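Local coordinates for polysaccharide biosynthesis protein CapD (Bacillus thuringiensis HD-771, PDB 6BWC) that is a short-chain dehydrogenase family enzyme that binds NADP and UDP-N-acetylglucosamine and probably modifies the sugar nucleotide on the way to CMP-pseudaminic acid, at residues Val37-Arg40 against Asn44-Leu47; Asn111-Ala116 against Thr162-Val167; Pro181-Gln186 against Gln191-Thr196. The protein carries 2 engineered substitutions. All blocks are in the same frame, centred on the assembly; numbering follows the deposited sequence.

Interaction 1: residues Val37-Arg40 against Asn44-Leu47; sequences VFSR and NQFL. With NAP (NADP nicotinamide-adenine-dinucleotide phosphate), chain N.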
loop_
_atom_site.group_PDB
_atom_site.type_symbol
_atom_site.label_atom_id
_atom_site.label_comp_id
_atom_site.label_asym_id
_atom_site.label_seq_id
_atom_site.Cartn_x
_atom_site.Cartn_y
_atom_site.Cartn_z
ATOM N N VAL C 37 -7.976 -22.502 -13.117
ATOM C CA VAL C 37 -7.033 -22.946 -12.067
ATOM C C VAL C 37 -6.159 -21.742 -11.656
ATOM O O VAL C 37 -5.513 -21.131 -12.514
ATOM C CB VAL C 37 -6.138 -24.112 -12.557
ATOM C CG1 VAL C 37 -5.033 -24.425 -11.577
ATOM C CG2 VAL C 37 -6.956 -25.367 -12.743
ATOM N N PHE C 38 -6.153 -21.430 -10.350
ATOM C CA PHE C 38 -5.445 -20.280 -9.766
ATOM C C PHE C 38 -4.441 -20.745 -8.694
ATOM O O PHE C 38 -4.826 -21.149 -7.606
ATOM C CB PHE C 38 -6.459 -19.320 -9.165
ATOM C CG PHE C 38 -5.888 -17.984 -8.758
ATOM C CD1 PHE C 38 -6.129 -16.856 -9.520
ATOM C CD2 PHE C 38 -5.138 -17.835 -7.588
ATOM C CE1 PHE C 38 -5.636 -15.612 -9.123
ATOM C CE2 PHE C 38 -4.632 -16.596 -7.201
ATOM C CZ PHE C 38 -4.886 -15.486 -7.960
ATOM N N SER C 39 -3.159 -20.654 -9.014
ATOM C CA SER C 39 -2.071 -21.202 -8.230
ATOM C C SER C 39 -0.910 -20.239 -8.434
ATOM O O SER C 39 -0.849 -19.577 -9.478
ATOM C CB SER C 39 -1.757 -22.612 -8.765
ATOM O OG SER C 39 -0.395 -23.020 -8.639
ATOM N N ARG C 40 0.010 -20.143 -7.477
ATOM C CA ARG C 40 1.207 -19.305 -7.662
ATOM C C ARG C 40 2.266 -19.930 -8.553
ATOM O O ARG C 40 2.941 -19.246 -9.272
ATOM C CB ARG C 40 1.879 -19.025 -6.338
ATOM C CG ARG C 40 1.003 -18.362 -5.304
ATOM C CD ARG C 40 1.701 -18.445 -3.965
ATOM N NE ARG C 40 1.868 -19.840 -3.566
ATOM C CZ ARG C 40 2.518 -20.261 -2.483
ATOM N NH1 ARG C 40 3.068 -19.390 -1.636
ATOM N NH2 ARG C 40 2.604 -21.578 -2.249
ATOM N N ASN C 44 4.018 -26.265 -11.099
ATOM C CA ASN C 44 2.835 -27.085 -10.762
ATOM C C ASN C 44 1.745 -26.994 -11.783
ATOM O O ASN C 44 1.108 -27.997 -12.089
ATOM C CB ASN C 44 2.226 -26.680 -9.424
ATOM C CG ASN C 44 2.881 -27.368 -8.260
ATOM O OD1 ASN C 44 3.897 -28.040 -8.415
ATOM N ND2 ASN C 44 2.303 -27.202 -7.079
ATOM N N GLN C 45 1.514 -25.773 -12.261
ATOM C CA GLN C 45 0.611 -25.542 -13.368
ATOM C C GLN C 45 1.126 -26.230 -14.627
ATOM O O GLN C 45 0.344 -26.836 -15.345
ATOM C CB GLN C 45 0.389 -24.039 -13.606
ATOM C CG GLN C 45 -0.598 -23.417 -12.615
ATOM C CD GLN C 45 -1.084 -22.036 -13.019
ATOM O OE1 GLN C 45 -0.953 -21.625 -14.173
ATOM N NE2 GLN C 45 -1.636 -21.310 -12.062
ATOM N N PHE C 46 2.437 -26.163 -14.868
ATOM C CA PHE C 46 3.070 -26.845 -16.007
ATOM C C PHE C 46 2.829 -28.355 -15.972
ATOM O O PHE C 46 2.465 -28.933 -16.982
ATOM C CB PHE C 46 4.576 -26.521 -16.067
ATOM C CG PHE C 46 5.336 -27.277 -17.140
ATOM C CD1 PHE C 46 5.149 -26.980 -18.490
ATOM C CD2 PHE C 46 6.248 -28.281 -16.793
ATOM C CE1 PHE C 46 5.848 -27.671 -19.472
ATOM C CE2 PHE C 46 6.943 -28.978 -17.770
ATOM C CZ PHE C 46 6.745 -28.668 -19.110
ATOM N N LEU C 47 3.008 -28.990 -14.818
ATOM C CA LEU C 47 2.714 -30.419 -14.697
ATOM C C LEU C 47 1.251 -30.740 -15.018
ATOM O O LEU C 47 0.990 -31.606 -15.847
ATOM C CB LEU C 47 3.066 -30.930 -13.306
ATOM C CG LEU C 47 4.563 -31.013 -12.994
ATOM C CD1 LEU C 47 4.742 -31.432 -11.538
ATOM C CD2 LEU C 47 5.299 -31.973 -13.930
HETATM P PA NAP N . -2.216 -28.439 -1.157
HETATM O O1A NAP N . -1.991 -29.710 -1.927
HETATM O O2A NAP N . -1.015 -27.829 -0.520
HETATM O O5B NAP N . -2.937 -27.359 -2.079
HETATM C C5B NAP N . -2.693 -25.967 -1.865
HETATM C C4B NAP N . -3.092 -25.186 -3.113
HETATM O O4B NAP N . -3.067 -23.774 -2.913
HETATM C C3B NAP N . -2.102 -25.439 -4.218
HETATM O O3B NAP N . -2.869 -25.350 -5.416
HETATM C C2B NAP N . -1.115 -24.311 -4.060
HETATM O O2B NAP N . -0.392 -24.175 -5.265
HETATM C C1B NAP N . -2.046 -23.151 -3.703
HETATM N N9A NAP N . -1.532 -21.969 -2.929
HETATM C C8A NAP N . -0.783 -21.913 -1.790
HETATM N N7A NAP N . -0.555 -20.618 -1.381
HETATM C C5A NAP N . -1.178 -19.824 -2.270
HETATM C C6A NAP N . -1.365 -18.368 -2.491
HETATM N N6A NAP N . -0.840 -17.452 -1.665
HETATM N N1A NAP N . -2.091 -17.964 -3.547
HETATM C C2A NAP N . -2.642 -18.830 -4.415
HETATM N N3A NAP N . -2.513 -20.160 -4.292
HETATM C C4A NAP N . -1.814 -20.713 -3.269
HETATM O O3 NAP N . -3.362 -28.598 -0.032
HETATM P PN NAP N . -4.628 -29.609 -0.032
HETATM O O1N NAP N . -5.240 -29.754 -1.418
HETATM O O2N NAP N . -4.269 -30.819 0.774
HETATM O O5D NAP N . -5.638 -28.837 0.923
HETATM C C5D NAP N . -6.503 -27.878 0.366
HETATM C C4D NAP N . -7.281 -27.173 1.472
HETATM O O4D NAP N . -7.810 -28.178 2.347
HETATM C C3D NAP N . -6.526 -26.167 2.360
HETATM O O3D NAP N . -7.313 -24.978 2.468
HETATM C C2D NAP N . -6.401 -26.837 3.708
HETATM O O2D NAP N . -6.468 -25.908 4.796
HETATM C C1D NAP N . -7.604 -27.780 3.708
HETATM N N1N NAP N . -7.457 -28.973 4.550
HETATM C C2N NAP N . -6.643 -29.954 4.127
HETATM C C3N NAP N . -6.429 -31.123 4.834
HETATM C C7N NAP N . -5.499 -32.193 4.377
HETATM O O7N NAP N . -5.239 -33.108 5.160
HETATM N N7N NAP N . -4.932 -32.162 3.168
HETATM C C4N NAP N . -7.167 -31.334 6.106
HETATM C C5N NAP N . -8.020 -30.199 6.478
HETATM C C6N NAP N . -8.154 -29.075 5.682
HETATM P P2B NAP N . 0.995 -23.357 -5.330
HETATM O O1X NAP N . 1.467 -23.790 -6.706
HETATM O O2X NAP N . 0.617 -21.891 -5.325
HETATM O O3X NAP N . 1.849 -23.812 -4.123
#
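Ser39, at the end of strand 34-39, and Gln45, in the first turn of helix 42-51, bring the two backbones closest together, with CA atoms 7.2 Å apart and only two residues between strand 34-39 and helix 42-51. Val37 and Ser39 both point their side chains at the helix, and the helix answers chiefly with Gln45. That side chain leaves with CG anti to its own carbonyl carbon (chi1 -79°) and then runs out extended, which lays the amide against the strand. Gln45 NE2 comes 3.5 Å from Ser39 CB. It also approaches the Ser39 carbonyl, but at an angle too poor for a hydrogen bond; the amide instead makes a weak bond to Leu62 O of strand 59-63, so that one glutamine touches two neighbouring strands.

The strand end meanwhile turns its polar groups to NADP. Ser39 OG donates to phosphate oxygen O1X at 2.8 Å and is also hydrogen-bonded to Thr16 OG1. Two bonds grip O2X: one from Arg40 N at 2.8 Å, the other a nearly straight one (179°) from Arg40 NE at 3.0 Å. Arg40 NH2 holds O3X, also at 3.0 Å. The guanidinium meets the phosphate at its edge and in plane, while adenine N7A sits over the centre of one guanidinium face, 3.2 Å above its plane. Such a cluster of donors would probably favour a fully ionised phosphate. Phe38 presents its ring edge to adenine C2A, and Arg40 NH1 bonds to Arg40 O of the second subunit, tying the cofactor site to the subunit interface. An arginine and a hydroxyl on the adenosine 2'-phosphate, at the end of the second strand of a Rossmann fold, are a familiar signature of NADP-binding dehydrogenases.

Interaction 2: residues Asn111-Ala116 against Thr162-Val167; sequences NVIKAA and TTFTSV
Ile113 and Phe164 carry most of this contact, their side chains meeting at a slant. The far end of the Phe164 ring lies against both branches of the isoleucine: CZ lies 4.1 Å from Ile113 CG2, and CE1 is as close to Ile113 CG1. The same end of the ring also turns its edge to the helix backbone, with CZ 4.0 Å from Ile113 O. Phe164 sets CG anti to its carbonyl carbon (chi1 -58°), which carries the ring off the strand and towards the helix. One turn along, Ala116 CB adds a looser apolar touch, 4.4 Å from Phe164 CE1. This is the helix-on-sheet layer of a Rossmann fold: helix 98-118 rests on the parallel part of the large sheet and leads into strand 123-129, the neighbour of strand 163-169.

Thr162 OG1 approaches Ala116 O at 3.5 Å, yet its hydrogen bond goes to Val121 O, in the link between that helix and strand 123-129. Further out, Val124 of strand 123-129 touches both Ala116 and Phe164. Helix 138-156 brings Ala153 against Phe164 and Ile113, and Leu149 against Ile113. Glu154 of that helix accepts a bond from Phe164 N through OE1.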
loop_
_atom_site.group_PDB
_atom_site.type_symbol
_atom_site.label_atom_id
_atom_site.label_comp_id
_atom_site.label_asym_id
_atom_site.label_seq_id
_atom_site.Cartn_x
_atom_site.Cartn_y
_atom_site.Cartn_z
ATOM N N ASN C 111 -9.521 -11.161 0.741
ATOM C CA ASN C 111 -9.447 -10.811 -0.664
ATOM C C ASN C 111 -10.481 -11.612 -1.481
ATOM O O ASN C 111 -11.205 -11.010 -2.263
ATOM C CB ASN C 111 -8.018 -10.966 -1.222
ATOM C CG ASN C 111 -7.062 -9.897 -0.706
ATOM O OD1 ASN C 111 -7.492 -8.784 -0.327
ATOM N ND2 ASN C 111 -5.743 -10.229 -0.683
ATOM N N VAL C 112 -10.587 -12.928 -1.262
ATOM C CA VAL C 112 -11.618 -13.726 -1.925
ATOM C C VAL C 112 -13.025 -13.128 -1.688
ATOM O O VAL C 112 -13.764 -12.831 -2.638
ATOM C CB VAL C 112 -11.547 -15.206 -1.477
ATOM C CG1 VAL C 112 -12.799 -15.997 -1.843
ATOM C CG2 VAL C 112 -10.333 -15.865 -2.097
ATOM N N ILE C 113 -13.366 -12.934 -0.418
ATOM C CA ILE C 113 -14.694 -12.471 -0.014
ATOM C C ILE C 113 -15.069 -11.137 -0.682
ATOM O O ILE C 113 -16.146 -10.997 -1.292
ATOM C CB ILE C 113 -14.773 -12.376 1.537
ATOM C CG1 ILE C 113 -14.782 -13.804 2.120
ATOM C CG2 ILE C 113 -16.022 -11.610 1.994
ATOM C CD1 ILE C 113 -14.463 -13.928 3.595
ATOM N N LYS C 114 -14.154 -10.179 -0.558
ATOM C CA LYS C 114 -14.271 -8.851 -1.140
ATOM C C LYS C 114 -14.391 -8.897 -2.677
ATOM O O LYS C 114 -15.233 -8.226 -3.266
ATOM C CB LYS C 114 -13.024 -8.078 -0.727
ATOM C CG LYS C 114 -13.033 -6.591 -1.007
ATOM C CD LYS C 114 -11.650 -5.960 -0.739
ATOM C CE LYS C 114 -11.394 -4.711 -1.627
ATOM N NZ LYS C 114 -9.961 -4.562 -2.061
ATOM N N ALA C 115 -13.540 -9.701 -3.308
ATOM C CA ALA C 115 -13.520 -9.867 -4.758
ATOM C C ALA C 115 -14.766 -10.566 -5.308
ATOM O O ALA C 115 -15.224 -10.263 -6.433
ATOM C CB ALA C 115 -12.293 -10.661 -5.172
ATOM N N ALA C 116 -15.268 -11.538 -4.537
ATOM C CA ALA C 116 -16.424 -12.335 -4.910
ATOM C C ALA C 116 -17.710 -11.510 -4.863
ATOM O O ALA C 116 -18.568 -11.627 -5.763
ATOM C CB ALA C 116 -16.519 -13.540 -3.997
ATOM N N THR C 162 -24.393 -12.945 -3.509
ATOM C CA THR C 162 -23.279 -13.889 -3.287
ATOM C C THR C 162 -23.397 -14.659 -1.974
ATOM O O THR C 162 -23.516 -14.077 -0.932
ATOM C CB THR C 162 -21.898 -13.186 -3.297
ATOM O OG1 THR C 162 -21.680 -12.585 -4.568
ATOM C CG2 THR C 162 -20.766 -14.175 -3.054
ATOM N N THR C 163 -23.287 -15.970 -2.043
ATOM C CA THR C 163 -23.479 -16.843 -0.902
ATOM C C THR C 163 -22.110 -17.293 -0.359
ATOM O O THR C 163 -21.188 -17.466 -1.140
ATOM C CB THR C 163 -24.382 -18.003 -1.354
ATOM O OG1 THR C 163 -25.618 -17.905 -0.652
ATOM C CG2 THR C 163 -23.746 -19.398 -1.134
ATOM N N PHE C 164 -21.963 -17.484 0.951
ATOM C CA PHE C 164 -20.703 -18.010 1.499
ATOM C C PHE C 164 -20.915 -19.209 2.414
ATOM O O PHE C 164 -21.824 -19.213 3.232
ATOM C CB PHE C 164 -19.976 -16.929 2.269
ATOM C CG PHE C 164 -19.654 -15.711 1.450
ATOM C CD1 PHE C 164 -18.487 -15.659 0.698
ATOM C CD2 PHE C 164 -20.520 -14.609 1.443
ATOM C CE1 PHE C 164 -18.186 -14.530 -0.053
ATOM C CE2 PHE C 164 -20.233 -13.483 0.703
ATOM C CZ PHE C 164 -19.063 -13.439 -0.042
ATOM N N THR C 165 -20.078 -20.232 2.280
ATOM C CA THR C 165 -20.226 -21.450 3.061
ATOM C C THR C 165 -18.874 -22.051 3.368
ATOM O O THR C 165 -17.958 -21.975 2.554
ATOM C CB THR C 165 -21.002 -22.535 2.285
ATOM O OG1 THR C 165 -21.984 -21.935 1.433
ATOM C CG2 THR C 165 -21.672 -23.483 3.236
ATOM N N SER C 166 -18.778 -22.703 4.521
ATOM C CA SER C 166 -17.596 -23.450 4.887
ATOM C C SER C 166 -17.861 -24.960 4.909
ATOM O O SER C 166 -18.923 -25.433 5.290
ATOM C CB SER C 166 -17.095 -22.971 6.242
ATOM O OG SER C 166 -16.446 -21.724 6.093
ATOM N N VAL C 167 -16.866 -25.706 4.478
ATOM C CA VAL C 167 -16.831 -27.155 4.579
ATOM C C VAL C 167 -15.764 -27.372 5.661
ATOM O O VAL C 167 -15.177 -26.384 6.094
ATOM C CB VAL C 167 -16.541 -27.708 3.167
ATOM C CG1 VAL C 167 -15.417 -28.701 3.127
ATOM C CG2 VAL C 167 -17.803 -28.284 2.575
#

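Interaction 3: residues Pro181-Gln186 against Gln191-Thr196; sequences PLFENQ and QKITVT. With UD1 (uridine-diphosphate-N-acetylglucosamine), chain O.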
loop_
_atom_site.group_PDB
_atom_site.type_symbol
_atom_site.label_atom_id
_atom_site.label_comp_id
_atom_site.label_asym_id
_atom_site.label_seq_id
_atom_site.Cartn_x
_atom_site.Cartn_y
_atom_site.Cartn_z
ATOM N N PRO C 181 2.508 -40.733 2.477
ATOM C CA PRO C 181 3.615 -40.673 1.521
ATOM C C PRO C 181 4.968 -40.431 2.165
ATOM O O PRO C 181 5.966 -40.833 1.585
ATOM C CB PRO C 181 3.278 -39.480 0.636
ATOM C CG PRO C 181 1.824 -39.282 0.778
ATOM C CD PRO C 181 1.435 -39.789 2.134
ATOM N N LEU C 182 5.006 -39.757 3.319
ATOM C CA LEU C 182 6.256 -39.556 4.062
ATOM C C LEU C 182 6.822 -40.889 4.588
ATOM O O LEU C 182 7.948 -41.274 4.247
ATOM C CB LEU C 182 6.019 -38.579 5.210
ATOM C CG LEU C 182 7.199 -38.267 6.112
ATOM C CD1 LEU C 182 8.332 -37.670 5.313
ATOM C CD2 LEU C 182 6.759 -37.315 7.208
ATOM N N PHE C 183 6.017 -41.591 5.393
ATOM C CA PHE C 183 6.357 -42.927 5.933
ATOM C C PHE C 183 6.722 -43.939 4.834
ATOM O O PHE C 183 7.764 -44.577 4.946
ATOM C CB PHE C 183 5.213 -43.486 6.832
ATOM C CG PHE C 183 5.169 -42.926 8.259
ATOM C CD1 PHE C 183 6.046 -41.943 8.708
ATOM C CD2 PHE C 183 4.199 -43.389 9.148
ATOM C CE1 PHE C 183 5.965 -41.444 9.986
ATOM C CE2 PHE C 183 4.115 -42.885 10.443
ATOM C CZ PHE C 183 5.002 -41.907 10.862
ATOM N N GLU C 184 5.908 -44.065 3.774
ATOM C CA GLU C 184 6.296 -44.869 2.600
ATOM C C GLU C 184 7.712 -44.566 2.144
ATOM O O GLU C 184 8.493 -45.475 1.920
ATOM C CB GLU C 184 5.361 -44.615 1.412
ATOM C CG GLU C 184 5.752 -45.373 0.134
ATOM C CD GLU C 184 4.649 -45.421 -0.921
ATOM O OE1 GLU C 184 3.970 -44.375 -1.130
ATOM O OE2 GLU C 184 4.479 -46.497 -1.557
ATOM N N ASN C 185 8.015 -43.273 2.020
ATOM C CA ASN C 185 9.256 -42.773 1.412
ATOM C C ASN C 185 10.433 -42.840 2.350
ATOM O O ASN C 185 11.560 -43.150 1.938
ATOM C CB ASN C 185 9.092 -41.315 0.953
ATOM C CG ASN C 185 9.689 -41.068 -0.405
ATOM O OD1 ASN C 185 9.375 -41.775 -1.376
ATOM N ND2 ASN C 185 10.549 -40.068 -0.497
ATOM N N GLN C 186 10.170 -42.501 3.603
ATOM C CA GLN C 186 11.119 -42.737 4.675
ATOM C C GLN C 186 11.518 -44.214 4.700
ATOM O O GLN C 186 12.688 -44.521 4.831
ATOM C CB GLN C 186 10.521 -42.322 6.037
ATOM C CG GLN C 186 10.386 -40.815 6.253
ATOM C CD GLN C 186 10.006 -40.427 7.682
ATOM O OE1 GLN C 186 9.299 -41.158 8.375
ATOM N NE2 GLN C 186 10.472 -39.256 8.121
ATOM N N GLN C 191 14.991 -46.408 5.497
ATOM C CA GLN C 191 14.609 -47.618 6.259
ATOM C C GLN C 191 14.381 -47.363 7.759
ATOM O O GLN C 191 14.848 -48.113 8.621
ATOM C CB GLN C 191 15.613 -48.761 6.033
ATOM C CG GLN C 191 15.865 -49.097 4.566
ATOM C CD GLN C 191 16.796 -48.103 3.866
ATOM O OE1 GLN C 191 16.515 -47.642 2.757
ATOM N NE2 GLN C 191 17.903 -47.761 4.519
ATOM N N LYS C 192 13.640 -46.295 8.040
ATOM C CA LYS C 192 13.262 -45.910 9.396
ATOM C C LYS C 192 12.234 -44.799 9.315
ATOM O O LYS C 192 12.412 -43.870 8.534
ATOM C CB LYS C 192 14.471 -45.437 10.215
ATOM C CG LYS C 192 15.332 -44.323 9.603
ATOM C CD LYS C 192 15.959 -43.426 10.675
ATOM C CE LYS C 192 17.037 -44.144 11.493
ATOM N NZ LYS C 192 17.337 -43.427 12.767
ATOM N N ILE C 193 11.159 -44.880 10.093
ATOM C CA ILE C 193 10.181 -43.775 10.120
ATOM C C ILE C 193 10.434 -42.843 11.310
ATOM O O ILE C 193 11.095 -43.211 12.291
ATOM C CB ILE C 193 8.688 -44.239 10.082
ATOM C CG1 ILE C 193 8.383 -45.302 11.152
ATOM C CG2 ILE C 193 8.321 -44.753 8.691
ATOM C CD1 ILE C 193 6.909 -45.440 11.456
ATOM N N THR C 194 9.895 -41.633 11.187
ATOM C CA THR C 194 9.911 -40.618 12.235
ATOM C C THR C 194 8.527 -40.512 12.871
ATOM O O THR C 194 7.566 -40.075 12.239
ATOM C CB THR C 194 10.312 -39.256 11.662
ATOM O OG1 THR C 194 11.722 -39.245 11.419
ATOM C CG2 THR C 194 9.983 -38.131 12.621
ATOM N N VAL C 195 8.448 -40.865 14.146
ATOM C CA VAL C 195 7.185 -40.960 14.856
ATOM C C VAL C 195 7.110 -39.813 15.864
ATOM O O VAL C 195 7.994 -39.649 16.692
ATOM C CB VAL C 195 7.079 -42.368 15.474
ATOM C CG1 VAL C 195 6.494 -42.359 16.879
ATOM C CG2 VAL C 195 6.293 -43.278 14.525
ATOM N N THR C 196 6.069 -38.998 15.763
ATOM C CA THR C 196 5.849 -37.899 16.703
ATOM C C THR C 196 5.445 -38.505 18.056
ATOM O O THR C 196 6.198 -38.432 19.024
ATOM C CB THR C 196 4.766 -36.896 16.199
ATOM O OG1 THR C 196 3.571 -37.606 15.800
ATOM C CG2 THR C 196 5.297 -36.027 15.008
HETATM C "C1'" UD1 O . -3.478 -32.454 8.374
HETATM C "C2'" UD1 O . -3.502 -31.173 7.558
HETATM C "C3'" UD1 O . -4.094 -30.010 8.352
HETATM C "C4'" UD1 O . -5.418 -30.383 9.012
HETATM C "C5'" UD1 O . -5.407 -31.799 9.623
HETATM C "C6'" UD1 O . -6.841 -32.241 9.941
HETATM C "C7'" UD1 O . -1.575 -31.352 6.036
HETATM C "C8'" UD1 O . -0.093 -31.076 5.882
HETATM N "N2'" UD1 O . -2.164 -30.827 7.115
HETATM O "O1'" UD1 O . -2.737 -32.251 9.567
HETATM O "O3'" UD1 O . -4.257 -28.884 7.467
HETATM O "O4'" UD1 O . -5.753 -29.450 10.023
HETATM O "O5'" UD1 O . -4.787 -32.770 8.754
HETATM O "O6'" UD1 O . -6.905 -32.991 11.158
HETATM O "O7'" UD1 O . -2.156 -32.072 5.225
HETATM N N1 UD1 O . 3.503 -37.464 12.108
HETATM C C2 UD1 O . 4.597 -38.330 12.414
HETATM N N3 UD1 O . 5.790 -38.122 11.835
HETATM C C4 UD1 O . 5.990 -37.111 10.967
HETATM C C5 UD1 O . 4.961 -36.267 10.633
HETATM C C6 UD1 O . 3.714 -36.469 11.204
HETATM O O2 UD1 O . 4.480 -39.268 13.222
HETATM O O4 UD1 O . 7.094 -36.929 10.429
HETATM C C1B UD1 O . 2.179 -37.643 12.742
HETATM C C2B UD1 O . 1.539 -36.370 13.300
HETATM O "O2'" UD1 O . 1.941 -36.104 14.637
HETATM C C3B UD1 O . 0.050 -36.610 13.151
HETATM C C4B UD1 O . -0.010 -37.509 11.934
HETATM O O4B UD1 O . 1.283 -38.086 11.754
HETATM O O3B UD1 O . -0.561 -37.309 14.241
HETATM C C5B UD1 O . -0.411 -36.778 10.663
HETATM O O5B UD1 O . 0.509 -35.752 10.259
HETATM P PA UD1 O . 0.152 -35.037 8.866
HETATM O O1A UD1 O . 1.288 -34.201 8.328
HETATM O O2A UD1 O . -0.500 -36.023 7.890
HETATM O O3A UD1 O . -1.176 -34.160 9.137
HETATM P PB UD1 O . -1.786 -33.316 10.377
HETATM O O1B UD1 O . -0.702 -32.461 10.998
HETATM O O2B UD1 O . -2.658 -34.123 11.332
#
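Phe183 and Gln186, one turn apart on helix 179-190, meet Ile193 and Thr194 of the short strand 192-195; the axes of helix segment 181-186 and strand 192-195 pass 7.4 Å apart and run roughly antiparallel, at 145°.

The apolar part belongs to the Phe183 ring. Ile193 crosses it at about a right angle and places CD1 over one face, offset toward the rim, in a CH-pi contact 4.0 Å from the centroid. Its CG1 sits between the backbone N and the carbonyl carbon (chi1 51°), and from there CD1 can cover the ring while CG2 meets Phe183 CD1 at 3.6 Å. Val195 CG2 adds a looser touch, 4.1 Å from Phe183 CZ, and the ring edge faces Thr194 O.

The polar part is a side chain bonded to the strand backbone. Gln186, extended beyond CG, accepts a hydrogen bond from Thr194 N through OE1 at 2.9 Å and 157°, the donor standing above the carbonyl plane. The other end of the amide is taken too, since Gln186 NE2 donates to Glu50 of the second subunit. One side chain thus joins helix, strand and subunit interface, and its amide is held from both ends.

A further set of bonds goes to UDP-N-acetylglucosamine. The uracil N3 donates to Thr194 O at 2.7 Å, and Thr196 N donates to uracil O2 at 3.0 Å; backbone groups at the strand's end and just after it thereby meet N3 and O2 of the base. Leu182 CD2 lies 3.3 Å from uracil O4, and Thr196 OG1 lies close to both uracil O2 and the ribose hydroxyl O2'. Strand 192-195 also pairs in parallel with strand 259-262. A nucleotide sugar held partly by a lobe apart from the Rossmann sheet is as in other extended short-chain dehydrogenases.

Interactions 1, 2 and 3 follow one another along the chain without overlap. The first two belong to the same large Rossmann sheet, through strands 34-39 and 163-169; their centres are about 22 Å apart and their nearest atoms about 8 Å. Interaction 3 lies apart from that sheet, on the small pair of strands 192-195 and 259-262, with its centre about 28 Å from that of interaction 1 and about 38 Å from that of interaction 2, on the opposite side of the chain's centre from the latter. The principle is division of labour: sheet and helices build the cofactor half, while a separate lobe holds the uridine. Interactions 1 and 3 both touch the second subunit.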